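Local coordinates for putative NAD-dependent epimerase/dehydratase (PDB 3E8X), which binds NADP and is probably an NAD(P)-dependent epimerase or dehydratase, though its substrate and reaction remain unknown, at residues A118-V132 against L158-P172. Residues are numbered along the deposited sequence; the frame is centred on the assembly and turned at random. Where two conformers were deposited one is given.
Sequences AEKRGIKRFIMVSSV and LKRSSLDYTIVRPGP. With NAP (NADP nicotinamide-adenine-dinucleotide phosphate), chain B.
With CG turned opposite the backbone N (chi1 -171°) and a bend at chi2, Arg-125 carries its guanidinium across to the neighbouring strand, where NH1 and NH2 grip one atom, Thr-166 OG1, at 2.8 and 3.0 Å, both in the guanidinium plane. NH1 also donates to Asp-164 O (3.0 Å), which Phe-126 N approaches from the opposite face of its carbonyl. NE and NH2 bind Val-208 O and Leu-207 O; acceptors thus line the edge of this buried guanidinium and Ile-127 CD1 covers one face, an arrangement suiting a flat, five-proton donor. A methionine here would probably leave Leu-207 O and Val-208 O without this donor and take from Thr-166 OG1 its two arginine bonds, leaving it Thr-213 O.

On the other side of the sheet, chi1 of -163° brings the Phe-126 ring against two leucines on the same side of its plane: Leu-163 CD1 meets CD1 of the ring at 3.6 Å, and Leu-158 CD1, toward CD2, makes an off-centre CH-pi contact. Selenomethionine Met-128 packs tightly beside Leu-158, its CB 3.4 Å from CD2. Where the helices end, Glu-119 OE2 takes both the hydroxyl (2.7 Å) and the backbone N of Ser-162; serine adds a hydroxyl that reaches the same oxygen.

Strands 125-129 and 164-170 run parallel, 14° apart, their alternating backbone bonds continuing to Ser-130 N and Val-168 O (2.8 Å). Beyond them Ser-131 OG lies 3.1 Å from nicotinamide C5N of NADP. Strand 125-129, helix 145-160 and strand 164-174 form a beta-alpha-beta unit of the Rossmann fold, whose C-terminal strand ends line the nicotinamide pocket, as in short-chain dehydrogenases/reductases.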
loop_
_atom_site.group_PDB
_atom_site.type_symbol
_atom_site.label_atom_id
_atom_site.label_comp_id
_atom_site.label_asym_id
_atom_site.label_seq_id
_atom_site.Cartn_x
_atom_site.Cartn_y
_atom_site.Cartn_z
ATOM N N ALA A 118 17.066 -3.970 -3.623
ATOM C CA ALA A 118 17.517 -4.895 -4.656
ATOM C C ALA A 118 17.765 -4.179 -5.991
ATOM O O ALA A 118 18.820 -4.392 -6.590
ATOM C CB ALA A 118 16.553 -6.092 -4.824
ATOM N N GLU A 119 16.844 -3.315 -6.442
ATOM C CA GLU A 119 17.084 -2.502 -7.647
ATOM C C GLU A 119 18.332 -1.620 -7.566
ATOM O O GLU A 119 19.158 -1.605 -8.496
ATOM C CB GLU A 119 15.871 -1.632 -7.966
ATOM C CG GLU A 119 14.642 -2.487 -8.130
ATOM C CD GLU A 119 13.600 -1.913 -8.991
ATOM O OE1 GLU A 119 12.764 -1.170 -8.438
ATOM O OE2 GLU A 119 13.594 -2.245 -10.193
ATOM N N LYS A 120 18.422 -0.872 -6.466
ATOM C CA LYS A 120 19.539 -0.003 -6.155
ATOM C C LYS A 120 20.864 -0.758 -6.324
ATOM O O LYS A 120 21.778 -0.309 -6.991
ATOM C CB LYS A 120 19.313 0.493 -4.714
ATOM C CG LYS A 120 20.312 1.434 -4.113
ATOM C CD LYS A 120 19.875 1.851 -2.688
ATOM C CE LYS A 120 18.426 2.410 -2.642
ATOM N NZ LYS A 120 18.187 3.386 -1.512
ATOM N N ARG A 121 20.937 -1.929 -5.710
ATOM C CA ARG A 121 22.142 -2.769 -5.756
ATOM C C ARG A 121 22.355 -3.605 -7.026
ATOM O O ARG A 121 23.442 -4.092 -7.242
ATOM C CB ARG A 121 22.200 -3.664 -4.523
ATOM C CG ARG A 121 22.502 -2.835 -3.254
ATOM C CD ARG A 121 22.848 -3.767 -2.136
ATOM N NE ARG A 121 23.215 -3.117 -0.877
ATOM C CZ ARG A 121 24.465 -3.063 -0.408
ATOM N NH1 ARG A 121 25.492 -3.572 -1.098
ATOM N NH2 ARG A 121 24.689 -2.496 0.765
ATOM N N GLY A 122 21.360 -3.708 -7.892
ATOM C CA GLY A 122 21.488 -4.521 -9.083
ATOM C C GLY A 122 21.339 -6.024 -8.834
ATOM O O GLY A 122 21.759 -6.800 -9.659
ATOM N N ILE A 123 20.717 -6.420 -7.706
ATOM C CA ILE A 123 20.414 -7.821 -7.422
ATOM C C ILE A 123 19.179 -8.171 -8.253
ATOM O O ILE A 123 18.110 -7.635 -8.028
ATOM C CB ILE A 123 20.147 -8.040 -5.923
ATOM C CG1 ILE A 123 21.365 -7.643 -5.094
ATOM C CG2 ILE A 123 19.788 -9.521 -5.631
ATOM C CD1 ILE A 123 21.054 -7.498 -3.597
ATOM N N LYS A 124 19.320 -9.034 -9.231
ATOM C CA LYS A 124 18.253 -9.245 -10.222
ATOM C C LYS A 124 17.138 -10.188 -9.728
ATOM O O LYS A 124 15.977 -9.985 -10.017
ATOM C CB LYS A 124 18.842 -9.766 -11.565
ATOM C CG LYS A 124 19.767 -8.756 -12.259
ATOM C CD LYS A 124 19.049 -7.839 -13.316
ATOM C CE LYS A 124 17.659 -7.162 -12.911
ATOM N NZ LYS A 124 16.653 -7.377 -14.040
ATOM N N ARG A 125 17.520 -11.199 -8.982
ATOM C CA ARG A 125 16.609 -12.297 -8.639
ATOM C C ARG A 125 15.870 -12.055 -7.330
ATOM O O ARG A 125 16.475 -11.859 -6.287
ATOM C CB ARG A 125 17.384 -13.619 -8.647
ATOM C CG ARG A 125 16.513 -14.861 -8.529
ATOM C CD ARG A 125 15.510 -14.992 -9.671
ATOM N NE ARG A 125 14.841 -16.305 -9.750
ATOM C CZ ARG A 125 13.552 -16.464 -10.015
ATOM N NH1 ARG A 125 12.777 -15.432 -10.233
ATOM N NH2 ARG A 125 13.020 -17.667 -10.061
ATOM N N PHE A 126 14.539 -12.055 -7.411
ATOM C CA PHE A 126 13.689 -11.754 -6.287
ATOM C C PHE A 126 12.500 -12.735 -6.234
ATOM O O PHE A 126 11.703 -12.834 -7.188
ATOM C CB PHE A 126 13.210 -10.307 -6.375
ATOM C CG PHE A 126 12.658 -9.750 -5.085
ATOM C CD1 PHE A 126 13.360 -8.771 -4.387
ATOM C CD2 PHE A 126 11.421 -10.161 -4.594
ATOM C CE1 PHE A 126 12.856 -8.254 -3.214
ATOM C CE2 PHE A 126 10.917 -9.651 -3.396
ATOM C CZ PHE A 126 11.637 -8.691 -2.708
ATOM N N ILE A 127 12.386 -13.453 -5.120
ATOM C CA ILE A 127 11.233 -14.331 -4.873
ATOM C C ILE A 127 10.368 -13.751 -3.730
ATOM O O ILE A 127 10.828 -13.559 -2.600
ATOM C CB ILE A 127 11.691 -15.786 -4.490
ATOM C CG1 ILE A 127 12.951 -16.212 -5.318
ATOM C CG2 ILE A 127 10.477 -16.794 -4.523
ATOM C CD1 ILE A 127 12.763 -16.221 -6.781
HETATM N N MSE A 128 9.116 -13.445 -4.060
HETATM C CA MSE A 128 8.134 -13.006 -3.123
HETATM C C MSE A 128 7.294 -14.185 -2.613
HETATM O O MSE A 128 6.757 -14.980 -3.387
HETATM C CB MSE A 128 7.225 -12.001 -3.797
HETATM C CG MSE A 128 5.994 -11.662 -3.014
HETATM SE SE MSE A 128 6.575 -10.589 -1.494
HETATM C CE MSE A 128 6.955 -8.899 -2.296
ATOM N N VAL A 129 7.205 -14.305 -1.291
ATOM C CA VAL A 129 6.251 -15.210 -0.640
ATOM C C VAL A 129 5.031 -14.376 -0.309
ATOM O O VAL A 129 5.032 -13.579 0.591
ATOM C CB VAL A 129 6.839 -15.886 0.619
ATOM C CG1 VAL A 129 5.858 -16.872 1.221
ATOM C CG2 VAL A 129 8.170 -16.554 0.262
ATOM N N SER A 130 3.998 -14.593 -1.093
ATOM C CA SER A 130 2.771 -13.883 -1.004
ATOM C C SER A 130 1.687 -14.802 -0.418
ATOM O O SER A 130 1.930 -15.512 0.558
ATOM C CB SER A 130 2.412 -13.373 -2.411
ATOM O OG SER A 130 1.290 -12.560 -2.378
ATOM N N SER A 131 0.475 -14.725 -0.957
ATOM C CA SER A 131 -0.680 -15.486 -0.454
ATOM C C SER A 131 -1.766 -15.566 -1.536
ATOM O O SER A 131 -1.906 -14.652 -2.345
ATOM C CB SER A 131 -1.249 -14.809 0.810
ATOM O OG SER A 131 -2.360 -15.486 1.412
ATOM N N VAL A 132 -2.531 -16.667 -1.551
ATOM C CA VAL A 132 -3.857 -16.651 -2.207
ATOM C C VAL A 132 -4.756 -15.634 -1.471
ATOM O O VAL A 132 -4.510 -15.258 -0.298
ATOM C CB VAL A 132 -4.565 -18.065 -2.204
ATOM C CG1 VAL A 132 -3.685 -19.109 -2.874
ATOM C CG2 VAL A 132 -4.935 -18.471 -0.759
ATOM N N LEU A 158 6.410 -5.214 -6.935
ATOM C CA LEU A 158 7.355 -6.150 -7.558
ATOM C C LEU A 158 7.112 -6.310 -9.049
ATOM O O LEU A 158 8.061 -6.279 -9.843
ATOM C CB LEU A 158 7.296 -7.523 -6.864
ATOM C CG LEU A 158 8.386 -8.557 -7.212
ATOM C CD1 LEU A 158 9.782 -7.942 -7.137
ATOM C CD2 LEU A 158 8.235 -9.861 -6.305
ATOM N N LYS A 159 5.847 -6.450 -9.419
ATOM C CA LYS A 159 5.476 -6.580 -10.817
ATOM C C LYS A 159 5.815 -5.338 -11.650
ATOM O O LYS A 159 6.047 -5.478 -12.832
ATOM C CB LYS A 159 3.975 -6.918 -10.999
ATOM C CG LYS A 159 3.535 -8.273 -10.544
ATOM C CD LYS A 159 1.987 -8.419 -10.675
ATOM C CE LYS A 159 1.489 -9.810 -10.334
ATOM N NZ LYS A 159 0.069 -10.081 -10.819
ATOM N N ARG A 160 5.787 -4.139 -11.055
ATOM C CA ARG A 160 6.203 -2.904 -11.704
ATOM C C ARG A 160 7.717 -2.701 -11.703
ATOM O O ARG A 160 8.220 -1.836 -12.375
ATOM C CB ARG A 160 5.563 -1.686 -11.017
ATOM C CG ARG A 160 4.063 -1.513 -11.217
ATOM C CD ARG A 160 3.569 -0.163 -10.690
ATOM N NE ARG A 160 3.765 -0.072 -9.232
ATOM C CZ ARG A 160 2.844 -0.379 -8.327
ATOM N NH1 ARG A 160 1.619 -0.769 -8.677
ATOM N NH2 ARG A 160 3.160 -0.292 -7.047
ATOM N N SER A 161 8.452 -3.483 -10.929
ATOM C CA SER A 161 9.903 -3.324 -10.815
ATOM C C SER A 161 10.636 -3.855 -12.047
ATOM O O SER A 161 10.057 -4.475 -12.928
ATOM C CB SER A 161 10.415 -4.079 -9.571
ATOM O OG SER A 161 10.497 -5.477 -9.799
ATOM N N SER A 162 11.943 -3.637 -12.078
ATOM C CA SER A 162 12.788 -4.199 -13.122
ATOM C C SER A 162 13.383 -5.566 -12.763
ATOM O O SER A 162 14.259 -6.054 -13.471
ATOM C CB SER A 162 13.948 -3.249 -13.375
ATOM O OG SER A 162 14.860 -3.371 -12.292
ATOM N N LEU A 163 12.928 -6.182 -11.673
ATOM C CA LEU A 163 13.560 -7.384 -11.144
ATOM C C LEU A 163 13.131 -8.673 -11.862
ATOM O O LEU A 163 12.065 -8.757 -12.451
ATOM C CB LEU A 163 13.293 -7.490 -9.640
ATOM C CG LEU A 163 13.791 -6.360 -8.740
ATOM C CD1 LEU A 163 13.319 -6.630 -7.273
ATOM C CD2 LEU A 163 15.312 -6.162 -8.810
ATOM N N ASP A 164 13.991 -9.685 -11.803
ATOM C CA ASP A 164 13.679 -10.997 -12.349
ATOM C C ASP A 164 12.930 -11.749 -11.256
ATOM O O ASP A 164 13.519 -12.508 -10.491
ATOM C CB ASP A 164 14.954 -11.735 -12.716
ATOM C CG ASP A 164 15.601 -11.226 -13.974
ATOM O OD1 ASP A 164 14.957 -10.504 -14.774
ATOM O OD2 ASP A 164 16.785 -11.577 -14.156
ATOM N N TYR A 165 11.633 -11.527 -11.197
ATOM C CA TYR A 165 10.858 -11.915 -10.031
ATOM C C TYR A 165 10.148 -13.230 -10.251
ATOM O O TYR A 165 9.907 -13.636 -11.373
ATOM C CB TYR A 165 9.843 -10.819 -9.612
ATOM C CG TYR A 165 8.695 -10.577 -10.581
ATOM C CD1 TYR A 165 7.550 -11.364 -10.544
ATOM C CD2 TYR A 165 8.745 -9.543 -11.532
ATOM C CE1 TYR A 165 6.491 -11.158 -11.432
ATOM C CE2 TYR A 165 7.672 -9.343 -12.445
ATOM C CZ TYR A 165 6.555 -10.140 -12.362
ATOM O OH TYR A 165 5.507 -9.962 -13.242
ATOM N N THR A 166 9.792 -13.872 -9.143
ATOM C CA THR A 166 8.749 -14.922 -9.125
ATOM C C THR A 166 7.966 -14.669 -7.846
ATOM O O THR A 166 8.564 -14.463 -6.779
ATOM C CB THR A 166 9.347 -16.361 -9.081
ATOM O OG1 THR A 166 10.231 -16.553 -10.187
ATOM C CG2 THR A 166 8.209 -17.397 -9.133
ATOM N N ILE A 167 6.646 -14.675 -7.987
ATOM C CA ILE A 167 5.676 -14.543 -6.882
ATOM C C ILE A 167 4.926 -15.881 -6.670
ATOM O O ILE A 167 4.234 -16.420 -7.571
ATOM C CB ILE A 167 4.611 -13.409 -7.093
ATOM C CG1 ILE A 167 5.276 -12.016 -7.299
ATOM C CG2 ILE A 167 3.644 -13.338 -5.920
ATOM C CD1 ILE A 167 4.380 -10.975 -8.028
ATOM N N VAL A 168 5.155 -16.404 -5.465
ATOM C CA VAL A 168 4.572 -17.666 -4.962
ATOM C C VAL A 168 3.460 -17.297 -3.995
ATOM O O VAL A 168 3.710 -16.683 -2.975
ATOM C CB VAL A 168 5.658 -18.522 -4.256
ATOM C CG1 VAL A 168 5.138 -19.946 -3.928
ATOM C CG2 VAL A 168 6.911 -18.575 -5.154
ATOM N N ARG A 169 2.236 -17.697 -4.338
ATOM C CA ARG A 169 1.059 -17.448 -3.507
ATOM C C ARG A 169 0.562 -18.751 -2.880
ATOM O O ARG A 169 -0.304 -19.419 -3.451
ATOM C CB ARG A 169 -0.043 -16.786 -4.366
ATOM C CG ARG A 169 0.332 -15.380 -4.778
ATOM C CD ARG A 169 -0.568 -14.783 -5.834
ATOM N NE ARG A 169 -0.334 -13.346 -5.896
ATOM C CZ ARG A 169 -0.964 -12.505 -6.705
ATOM N NH1 ARG A 169 -1.870 -12.925 -7.566
ATOM N NH2 ARG A 169 -0.713 -11.214 -6.606
ATOM N N PRO A 170 1.108 -19.137 -1.704
ATOM C CA PRO A 170 0.562 -20.328 -1.071
ATOM C C PRO A 170 -0.873 -20.148 -0.612
ATOM O O PRO A 170 -1.286 -19.030 -0.265
ATOM C CB PRO A 170 1.469 -20.577 0.140
ATOM C CG PRO A 170 2.481 -19.521 0.146
ATOM C CD PRO A 170 2.190 -18.532 -0.923
ATOM N N GLY A 171 -1.613 -21.254 -0.615
ATOM C CA GLY A 171 -2.858 -21.411 0.142
ATOM C C GLY A 171 -2.650 -21.303 1.649
ATOM O O GLY A 171 -1.532 -21.027 2.120
ATOM N N PRO A 172 -3.726 -21.527 2.425
ATOM C CA PRO A 172 -3.675 -21.625 3.886
ATOM C C PRO A 172 -2.515 -22.518 4.334
ATOM O O PRO A 172 -2.364 -23.601 3.803
ATOM C CB PRO A 172 -5.027 -22.272 4.229
ATOM C CG PRO A 172 -5.967 -21.740 3.120
ATOM C CD PRO A 172 -5.093 -21.772 1.897
HETATM P PA NAP B . 6.193 -16.326 10.410
HETATM O O1A NAP B . 5.333 -15.287 11.138
HETATM O O2A NAP B . 6.558 -17.619 11.106
HETATM O O5B NAP B . 7.493 -15.529 9.866
HETATM C C5B NAP B . 7.613 -14.095 9.873
HETATM C C4B NAP B . 9.023 -13.611 10.203
HETATM O O4B NAP B . 9.053 -12.198 9.932
HETATM C C3B NAP B . 9.465 -13.787 11.679
HETATM O O3B NAP B . 10.662 -14.569 11.845
HETATM C C2B NAP B . 9.746 -12.375 12.166
HETATM O O2B NAP B . 10.866 -12.214 13.071
HETATM C C1B NAP B . 10.004 -11.647 10.837
HETATM N N9A NAP B . 9.904 -10.179 11.040
HETATM C C8A NAP B . 8.898 -9.518 11.632
HETATM N N7A NAP B . 9.202 -8.206 11.666
HETATM C C5A NAP B . 10.410 -8.057 11.085
HETATM C C6A NAP B . 11.237 -6.959 10.829
HETATM N N6A NAP B . 10.848 -5.718 11.188
HETATM N N1A NAP B . 12.444 -7.128 10.241
HETATM C C2A NAP B . 12.839 -8.353 9.889
HETATM N N3A NAP B . 12.071 -9.437 10.120
HETATM C C4A NAP B . 10.852 -9.312 10.711
HETATM O O3 NAP B . 5.399 -16.710 9.032
HETATM P PN NAP B . 5.457 -18.105 8.184
HETATM O O1N NAP B . 4.402 -19.004 8.769
HETATM O O2N NAP B . 6.923 -18.435 8.013
HETATM O O5D NAP B . 4.790 -17.744 6.769
HETATM C C5D NAP B . 5.520 -17.038 5.772
HETATM C C4D NAP B . 4.569 -16.050 5.122
HETATM O O4D NAP B . 3.493 -16.715 4.460
HETATM C C3D NAP B . 3.924 -15.135 6.153
HETATM O O3D NAP B . 4.808 -14.033 6.414
HETATM C C2D NAP B . 2.553 -14.809 5.552
HETATM O O2D NAP B . 2.476 -13.503 5.024
HETATM C C1D NAP B . 2.362 -15.827 4.402
HETATM N N1N NAP B . 1.083 -16.602 4.411
HETATM C C2N NAP B . 0.562 -17.137 5.542
HETATM C C3N NAP B . -0.641 -17.875 5.492
HETATM C C7N NAP B . -1.246 -18.527 6.715
HETATM O O7N NAP B . -2.093 -19.425 6.554
HETATM N N7N NAP B . -0.804 -18.157 7.929
HETATM C C4N NAP B . -1.288 -18.047 4.266
HETATM C C5N NAP B . -0.730 -17.494 3.126
HETATM C C6N NAP B . 0.454 -16.783 3.234
HETATM P P2B NAP B . 10.919 -12.753 14.616
HETATM O O1X NAP B . 11.425 -14.169 14.546
HETATM O O2X NAP B . 11.918 -11.819 15.292
HETATM O O3X NAP B . 9.477 -12.671 15.073
HETATM O O HOH W 1 -1.172 -18.332 2.506
#